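Long-range contacts in Ent-copalyl diphosphate synthase (Streptomyces platensis, PDB 5BP8), which is a bacterial terpene-cyclase-type enzyme with a mainly alpha-helical fold, related to the squalene-hopene cyclase family: residues 29-38 / 48-56; 57-65 / 104-112. All coordinates share one frame; numbering follows the deposited sequence. Where two conformers were deposited one is given.

In the fold
Contacts 1 and 2 follow one another along the chain and illustrate how a mainly helical cyclase fold is assembled from helix pairs and the loops between them. Contact 1 closes the hairpin of helices 31-40 and 47-57. The chain then leaves helix 47-57 directly into the loop of contact 2, which leads to helix 72-86 and docks on the later helix 98-116. Their centres are about 13 Å apart, on the same side of the chain's centre, and they touch: Trp64 NE1 probably donates to Leu54 O at 2.8 Å, and Val31 CG2 packs on Trp64 CD1. Helix 72-86 adjoins both, so three successive helices and the loop are tied to helix 98-116 as one packed unit.

Contact 1 (29-38 / 48-56); sequences PSVYDTARLV and RERLGYLAK. With SO4 (sulfate ion), chain E.
Val38 and Thr34 set their methyl groups against Arg50, Leu51 and Leu54, packing the two arms of an alpha-alpha hairpin whose axes approach to 9.4 Å at 136° between their directions. The tight part is apolar. Val38 divides its branches: CG2 slides past Arg50 CB at 3.6 Å, whereas CG1, anti to the backbone N (chi1 168°), meets Leu51 CD2 at 3.7 Å. Leu54 CD2 touches both Ala35 CB and Val31 CG1. Thr34 CG2 spans from Arg50 CB to Tyr53 CD2, while its OG1 turns back within its own helix to bond Ser30 O at 2.8 Å. Arg50 adds its aliphatic stem beside Leu37 CB; its chain bends at chi3 (-80°), and NH2 goes on to Gly251 O while NH1 donates to a water that Leu37 O binds weakly. At the far end a sulfate ion, probably from the crystallisation liquor, accepts from both Arg48 N and Arg48 NE through O4. Pro29 and Tyr53, both partly exposed, form the solvent-facing, hydrated end. There Tyr53 OH rests 3.4 Å from Ser30 CA. The same hydroxyl hydrogen-bonds a water in the ring plane, 2.7 Å from OH, which reaches Pro29 O only weakly.

Contact 2 (57-65 / 104-112); sequences EQNQDGSWG and ACADGLGAL. With EDO (1,2-ethanediol), chain G.
Ala104 O is gripped by two donors: Gly108 N of its own helix, as in any regular helix, and Gln58 NE2 from the facing loop at 3.0 Å. The second bond is somewhat bent (149°), with the oxygen tilted from the amide plane. The other hydrogen of NE2 goes almost straight (170°) to Gly62 O, so one amide nitrogen ties the loop to itself and to helix 98-116. Gln58, Gly62 and Trp64 fit the QW motif of the squalene-hopene cyclase family. Gln58 reaches out with CG anti to its N (chi1 -165°) and an extended chain, laying CG over one face of the indole, toward the rim of the ring and 3.7 Å above its plane. Its OE1 shares a water with Asp107 OD1.

Close backbone approach does the rest. Two CA-H...O contacts join the backbones: Gly108 CA lies 3.3 Å from Gly62 O, and Gly62 CA meets Asp107 O. Ala111 CB presses on Asp61 O and Ser63 N, while Trp64 CZ3 comes near Gly108 CA.

Behind this surface a type I turn from Asn59 to Gly62, closed by Gly62 N to Asn59 O, runs into an Asx turn at Asp61. Asp61 OD1 takes Ser63 OG on its syn lone pair at 2.6 Å, and Ser63 N from above the carboxylate plane. Asp61 N donates to O1 of a 1,2-ethanediol, probably from the crystallisation liquor. Asn59 ND2 donates to Ser63 OG and Gly65 O. The chemistry implies a loop shaped largely by its own bonds, with Gln58 fixing it to the helix through both amide hydrogens.

Contact 1 (29-38 / 48-56)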
loop_
_atom_site.group_PDB
_atom_site.type_symbol
_atom_site.label_atom_id
_atom_site.label_comp_id
_atom_site.label_asym_id
_atom_site.label_seq_id
_atom_site.Cartn_x
_atom_site.Cartn_y
_atom_site.Cartn_z
ATOM N N PRO A 29 4.893 7.982 6.467
ATOM C CA PRO A 29 6.140 7.212 6.525
ATOM C C PRO A 29 5.960 5.860 7.159
ATOM O O PRO A 29 5.014 5.633 7.922
ATOM C CB PRO A 29 7.075 8.076 7.400
ATOM C CG PRO A 29 6.465 9.447 7.427
ATOM C CD PRO A 29 5.009 9.320 7.070
ATOM N N SER A 30 6.846 4.942 6.805
ATOM C CA SER A 30 6.962 3.709 7.541
ATOM C C SER A 30 8.416 3.337 7.720
ATOM O O SER A 30 9.333 4.017 7.232
ATOM C CB SER A 30 6.174 2.558 6.879
ATOM O OG SER A 30 6.700 2.254 5.603
ATOM N N VAL A 31 8.626 2.259 8.463
ATOM C CA VAL A 31 9.978 1.860 8.840
ATOM C C VAL A 31 10.804 1.406 7.641
ATOM O O VAL A 31 11.969 1.762 7.524
ATOM C CB VAL A 31 9.898 0.735 9.892
ATOM C CG1 VAL A 31 11.247 0.072 10.106
ATOM C CG2 VAL A 31 9.333 1.289 11.203
ATOM N N TYR A 32 10.222 0.624 6.737
ATOM C CA TYR A 32 11.070 -0.028 5.705
ATOM C C TYR A 32 11.956 0.947 4.916
ATOM O O TYR A 32 13.187 0.796 4.902
ATOM C CB TYR A 32 10.248 -0.899 4.718
ATOM C CG TYR A 32 11.148 -1.464 3.655
ATOM C CD1 TYR A 32 11.853 -2.641 3.870
ATOM C CD2 TYR A 32 11.375 -0.787 2.465
ATOM C CE1 TYR A 32 12.727 -3.132 2.937
ATOM C CE2 TYR A 32 12.270 -1.276 1.513
ATOM C CZ TYR A 32 12.948 -2.459 1.759
ATOM O OH TYR A 32 13.840 -2.993 0.832
ATOM N N ASP A 33 11.358 1.963 4.264
ATOM C CA ASP A 33 12.165 2.842 3.420
ATOM C C ASP A 33 12.970 3.811 4.274
ATOM O O ASP A 33 14.027 4.268 3.863
ATOM C CB ASP A 33 11.354 3.657 2.389
ATOM C CG ASP A 33 11.330 3.015 1.001
ATOM O OD1 ASP A 33 11.055 1.803 0.889
ATOM O OD2 ASP A 33 11.517 3.728 0.002
ATOM N N THR A 34 12.463 4.179 5.435
ATOM C CA THR A 34 13.219 5.057 6.302
ATOM C C THR A 34 14.567 4.405 6.635
ATOM O O THR A 34 15.648 5.067 6.567
ATOM C CB THR A 34 12.400 5.379 7.582
ATOM O OG1 THR A 34 11.196 6.066 7.225
ATOM C CG2 THR A 34 13.194 6.227 8.513
ATOM N N ALA A 35 14.518 3.117 6.981
ATOM C CA ALA A 35 15.731 2.345 7.217
ATOM C C ALA A 35 16.591 2.198 5.941
ATOM O O ALA A 35 17.831 2.336 5.994
ATOM C CB ALA A 35 15.391 0.985 7.793
ATOM N N ARG A 36 15.953 1.935 4.799
ATOM C CA ARG A 36 16.702 1.863 3.551
ATOM C C ARG A 36 17.502 3.163 3.304
ATOM O O ARG A 36 18.661 3.085 2.860
ATOM C CB ARG A 36 15.831 1.530 2.343
ATOM C CG ARG A 36 15.271 0.097 2.289
ATOM C CD ARG A 36 16.331 -1.013 2.287
ATOM N NE ARG A 36 16.800 -1.243 3.646
ATOM C CZ ARG A 36 18.060 -1.446 4.003
ATOM N NH1 ARG A 36 18.353 -1.531 5.307
ATOM N NH2 ARG A 36 19.022 -1.603 3.097
ATOM N N LEU A 37 16.908 4.334 3.573
ATOM C CA LEU A 37 17.641 5.574 3.368
ATOM C C LEU A 37 18.794 5.745 4.316
ATOM O O LEU A 37 19.844 6.308 3.935
ATOM C CB LEU A 37 16.703 6.789 3.378
ATOM C CG LEU A 37 15.691 6.865 2.224
ATOM C CD1 LEU A 37 14.981 8.209 2.243
ATOM C CD2 LEU A 37 16.345 6.618 0.882
ATOM N N VAL A 38 18.616 5.310 5.570
ATOM C CA VAL A 38 19.709 5.306 6.537
ATOM C C VAL A 38 20.861 4.464 6.004
ATOM O O VAL A 38 22.048 4.850 6.097
ATOM C CB VAL A 38 19.253 4.773 7.918
ATOM C CG1 VAL A 38 20.441 4.491 8.806
ATOM C CG2 VAL A 38 18.327 5.771 8.593
ATOM N N ARG A 48 19.820 11.967 10.737
ATOM C CA ARG A 48 19.660 11.795 12.185
ATOM C C ARG A 48 18.203 11.634 12.587
ATOM O O ARG A 48 17.888 10.827 13.457
ATOM C CB ARG A 48 20.329 12.938 12.954
ATOM C CG ARG A 48 21.848 12.799 12.880
ATOM C CD ARG A 48 22.579 14.037 13.356
ATOM N NE ARG A 48 22.319 15.184 12.486
ATOM C CZ ARG A 48 22.685 16.434 12.763
ATOM N NH1 ARG A 48 22.398 17.413 11.909
ATOM N NH2 ARG A 48 23.331 16.708 13.897
ATOM N N GLU A 49 17.316 12.360 11.934
ATOM C CA GLU A 49 15.899 12.224 12.212
ATOM C C GLU A 49 15.398 10.820 11.895
ATOM O O GLU A 49 14.492 10.294 12.586
ATOM C CB GLU A 49 15.124 13.263 11.410
ATOM C CG GLU A 49 15.235 14.666 11.985
ATOM C CD GLU A 49 16.520 15.423 11.606
ATOM O OE1 GLU A 49 17.450 14.933 10.880
ATOM O OE2 GLU A 49 16.591 16.571 12.076
ATOM N N ARG A 50 15.945 10.221 10.828
ATOM C CA ARG A 50 15.553 8.864 10.429
ATOM C C ARG A 50 16.058 7.842 11.431
ATOM O O ARG A 50 15.347 6.916 11.785
ATOM C CB ARG A 50 16.033 8.540 9.012
ATOM C CG ARG A 50 15.249 9.309 7.948
ATOM C CD ARG A 50 15.538 8.819 6.524
ATOM N NE ARG A 50 16.799 9.386 6.039
ATOM C CZ ARG A 50 16.966 10.638 5.595
ATOM N NH1 ARG A 50 18.197 11.049 5.238
ATOM N NH2 ARG A 50 15.952 11.495 5.517
ATOM N N LEU A 51 17.277 8.023 11.930
ATOM C CA LEU A 51 17.773 7.170 13.000
ATOM C C LEU A 51 16.899 7.285 14.233
ATOM O O LEU A 51 16.552 6.264 14.856
ATOM C CB LEU A 51 19.242 7.522 13.341
ATOM C CG LEU A 51 20.259 7.091 12.297
ATOM C CD1 LEU A 51 21.603 7.791 12.493
ATOM C CD2 LEU A 51 20.431 5.583 12.340
ATOM N N GLY A 52 16.481 8.517 14.558
ATOM C CA GLY A 52 15.582 8.760 15.671
ATOM C C GLY A 52 14.267 8.036 15.506
ATOM O O GLY A 52 13.752 7.439 16.453
ATOM N N TYR A 53 13.736 8.072 14.295
ATOM C CA TYR A 53 12.473 7.403 13.986
ATOM C C TYR A 53 12.579 5.921 14.200
ATOM O O TYR A 53 11.627 5.286 14.740
ATOM C CB TYR A 53 12.070 7.761 12.565
ATOM C CG TYR A 53 10.825 7.102 12.042
ATOM C CD1 TYR A 53 9.568 7.696 12.202
ATOM C CD2 TYR A 53 10.902 5.923 11.361
ATOM C CE1 TYR A 53 8.410 7.097 11.693
ATOM C CE2 TYR A 53 9.738 5.337 10.830
ATOM C CZ TYR A 53 8.511 5.936 11.016
ATOM O OH TYR A 53 7.365 5.337 10.520
ATOM N N LEU A 54 13.673 5.328 13.717
ATOM C CA LEU A 54 13.905 3.908 13.929
ATOM C C LEU A 54 13.947 3.584 15.425
ATOM O O LEU A 54 13.320 2.636 15.860
ATOM C CB LEU A 54 15.185 3.424 13.253
ATOM C CG LEU A 54 15.196 3.513 11.716
ATOM C CD1 LEU A 54 16.515 3.006 11.163
ATOM C CD2 LEU A 54 14.029 2.750 11.091
ATOM N N ALA A 55 14.684 4.365 16.205
ATOM C CA ALA A 55 14.730 4.135 17.653
ATOM C C ALA A 55 13.347 4.248 18.313
ATOM O O ALA A 55 12.981 3.426 19.177
ATOM C CB ALA A 55 15.702 5.113 18.306
ATOM N N LYS A 56 12.592 5.286 17.956
ATOM C CA LYS A 56 11.235 5.521 18.509
ATOM C C LYS A 56 10.263 4.421 18.125
ATOM O O LYS A 56 9.434 4.012 18.932
ATOM C CB LYS A 56 10.661 6.862 18.019
ATOM C CG LYS A 56 9.193 7.109 18.377
ATOM C CD LYS A 56 8.658 8.411 17.792
ATOM C CE LYS A 56 7.172 8.546 18.086
ATOM N NZ LYS A 56 6.492 9.590 17.261
HETATM S S SO4 E . 21.193 15.274 8.915
HETATM O O1 SO4 E . 19.851 15.960 8.954
HETATM O O2 SO4 E . 21.362 14.659 7.580
HETATM O O3 SO4 E . 22.226 16.304 9.133
HETATM O O4 SO4 E . 21.221 14.310 10.041
HETATM O O HOH W 1 5.052 6.454 11.200
HETATM O O HOH W 2 19.549 8.591 5.670
#

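Contact 2 (57-65 / 104-112)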
loop_
_atom_site.group_PDB
_atom_site.type_symbol
_atom_site.label_atom_id
_atom_site.label_comp_id
_atom_site.label_asym_id
_atom_site.label_seq_id
_atom_site.Cartn_x
_atom_site.Cartn_y
_atom_site.Cartn_z
ATOM N N GLU A 57 10.354 3.938 16.897
ATOM C CA GLU A 57 9.303 3.031 16.377
ATOM C C GLU A 57 9.486 1.566 16.754
ATOM O O GLU A 57 8.566 0.747 16.543
ATOM C CB GLU A 57 9.182 3.183 14.869
ATOM C CG GLU A 57 8.679 4.552 14.472
ATOM C CD GLU A 57 7.208 4.757 14.748
ATOM O OE1 GLU A 57 6.442 3.772 14.646
ATOM O OE2 GLU A 57 6.826 5.901 15.024
ATOM N N GLN A 58 10.643 1.214 17.309
ATOM C CA GLN A 58 10.899 -0.175 17.714
ATOM C C GLN A 58 9.876 -0.642 18.760
ATOM O O GLN A 58 9.568 0.094 19.700
ATOM C CB GLN A 58 12.317 -0.346 18.223
ATOM C CG GLN A 58 12.769 -1.799 18.307
ATOM C CD GLN A 58 14.230 -1.932 18.673
ATOM O OE1 GLN A 58 14.831 -1.000 19.236
ATOM N NE2 GLN A 58 14.806 -3.082 18.391
ATOM N N ASN A 59 9.315 -1.828 18.547
ATOM C CA ASN A 59 8.408 -2.471 19.495
ATOM C C ASN A 59 9.185 -2.965 20.698
ATOM O O ASN A 59 10.400 -3.182 20.616
ATOM C CB ASN A 59 7.668 -3.667 18.861
ATOM C CG ASN A 59 6.847 -3.269 17.682
ATOM O OD1 ASN A 59 6.146 -2.267 17.747
ATOM N ND2 ASN A 59 6.900 -4.065 16.584
ATOM N N GLN A 60 8.480 -3.180 21.797
ATOM C CA GLN A 60 9.141 -3.644 23.032
ATOM C C GLN A 60 9.640 -5.080 22.966
ATOM O O GLN A 60 10.486 -5.460 23.765
ATOM C CB GLN A 60 8.240 -3.387 24.237
ATOM C CG GLN A 60 8.009 -1.898 24.460
ATOM C CD GLN A 60 9.308 -1.154 24.775
ATOM O OE1 GLN A 60 10.059 -1.573 25.635
ATOM N NE2 GLN A 60 9.579 -0.075 24.070
ATOM N N ASP A 61 9.187 -5.866 21.977
ATOM C CA ASP A 61 9.771 -7.187 21.723
ATOM C C ASP A 61 11.015 -7.168 20.815
ATOM O O ASP A 61 11.505 -8.239 20.423
ATOM C CB ASP A 61 8.725 -8.188 21.196
ATOM C CG ASP A 61 8.325 -7.951 19.752
ATOM O OD1 ASP A 61 8.748 -6.954 19.165
ATOM O OD2 ASP A 61 7.507 -8.758 19.216
ATOM N N GLY A 62 11.531 -5.982 20.476
ATOM C CA GLY A 62 12.721 -5.882 19.625
ATOM C C GLY A 62 12.441 -5.754 18.132
ATOM O O GLY A 62 13.289 -5.294 17.366
ATOM N N SER A 63 11.248 -6.169 17.696
ATOM C CA SER A 63 10.853 -6.030 16.316
ATOM C C SER A 63 10.417 -4.616 15.980
ATOM O O SER A 63 10.212 -3.786 16.865
ATOM C CB SER A 63 9.656 -6.977 16.006
ATOM O OG SER A 63 8.474 -6.566 16.651
ATOM N N TRP A 64 10.251 -4.365 14.684
ATOM C CA TRP A 64 9.468 -3.270 14.190
ATOM C C TRP A 64 8.256 -3.811 13.445
ATOM O O TRP A 64 8.220 -4.977 13.044
ATOM C CB TRP A 64 10.269 -2.409 13.234
ATOM C CG TRP A 64 11.354 -1.529 13.838
ATOM C CD1 TRP A 64 11.274 -0.193 14.044
ATOM C CD2 TRP A 64 12.661 -1.926 14.272
ATOM N NE1 TRP A 64 12.445 0.288 14.595
ATOM C CE2 TRP A 64 13.320 -0.764 14.738
ATOM C CE3 TRP A 64 13.336 -3.151 14.331
ATOM C CZ2 TRP A 64 14.624 -0.794 15.238
ATOM C CZ3 TRP A 64 14.656 -3.170 14.827
ATOM C CH2 TRP A 64 15.278 -1.992 15.260
ATOM N N GLY A 65 7.254 -2.967 13.283
ATOM C CA GLY A 65 6.078 -3.340 12.479
ATOM C C GLY A 65 4.972 -4.100 13.176
ATOM O O GLY A 65 4.883 -4.175 14.416
ATOM N N ALA A 104 19.358 -0.992 20.251
ATOM C CA ALA A 104 18.262 -1.221 19.312
ATOM C C ALA A 104 18.598 -2.341 18.340
ATOM O O ALA A 104 17.776 -3.228 18.070
ATOM C CB ALA A 104 17.927 0.052 18.553
ATOM N N CYS A 105 19.798 -2.293 17.801
ATOM C CA CYS A 105 20.233 -3.280 16.833
ATOM C C CYS A 105 20.233 -4.697 17.406
ATOM O O CYS A 105 19.670 -5.639 16.792
ATOM C CB CYS A 105 21.612 -2.916 16.341
ATOM S SG CYS A 105 22.167 -3.934 14.971
ATOM N N ALA A 106 20.837 -4.854 18.583
ATOM C CA ALA A 106 20.917 -6.171 19.231
ATOM C C ALA A 106 19.543 -6.723 19.556
ATOM O O ALA A 106 19.281 -7.938 19.376
ATOM C CB ALA A 106 21.777 -6.114 20.466
ATOM N N ASP A 107 18.647 -5.852 19.997
ATOM C CA ASP A 107 17.278 -6.311 20.286
ATOM C C ASP A 107 16.524 -6.702 19.023
ATOM O O ASP A 107 15.734 -7.643 19.060
ATOM C CB ASP A 107 16.494 -5.267 21.080
ATOM C CG ASP A 107 17.020 -5.093 22.517
ATOM O OD1 ASP A 107 16.672 -4.048 23.104
ATOM O OD2 ASP A 107 17.713 -6.000 23.041
ATOM N N GLY A 108 16.781 -6.000 17.913
ATOM C CA GLY A 108 16.274 -6.389 16.590
ATOM C C GLY A 108 16.789 -7.738 16.122
ATOM O O GLY A 108 16.027 -8.573 15.630
ATOM N N LEU A 109 18.075 -7.973 16.322
ATOM C CA LEU A 109 18.681 -9.287 16.033
ATOM C C LEU A 109 18.040 -10.392 16.850
ATOM O O LEU A 109 17.732 -11.478 16.311
ATOM C CB LEU A 109 20.193 -9.260 16.278
ATOM C CG LEU A 109 20.995 -8.437 15.273
ATOM C CD1 LEU A 109 22.363 -8.015 15.803
ATOM C CD2 LEU A 109 21.098 -9.154 13.927
ATOM N N GLY A 110 17.797 -10.113 18.129
ATOM C CA GLY A 110 17.081 -11.031 18.985
ATOM C C GLY A 110 15.697 -11.347 18.463
ATOM O O GLY A 110 15.307 -12.522 18.422
ATOM N N ALA A 111 14.928 -10.325 18.084
ATOM C CA ALA A 111 13.602 -10.548 17.528
ATOM C C ALA A 111 13.613 -11.384 16.242
ATOM O O ALA A 111 12.715 -12.204 16.032
ATOM C CB ALA A 111 12.862 -9.218 17.305
ATOM N N LEU A 112 14.588 -11.147 15.373
ATOM C CA LEU A 112 14.753 -11.954 14.160
ATOM C C LEU A 112 15.028 -13.433 14.499
ATOM O O LEU A 112 14.355 -14.359 14.003
ATOM C CB LEU A 112 15.873 -11.403 13.285
ATOM C CG LEU A 112 15.570 -10.062 12.602
ATOM C CD1 LEU A 112 16.841 -9.462 12.014
ATOM C CD2 LEU A 112 14.522 -10.255 11.525
HETATM C C1 EDO G . 5.293 -6.383 20.539
HETATM O O1 EDO G . 6.351 -5.730 21.248
HETATM C C2 EDO G . 4.439 -5.403 19.753
HETATM O O2 EDO G . 4.064 -4.274 20.573
HETATM O O HOH W 3 15.796 -1.541 22.033
#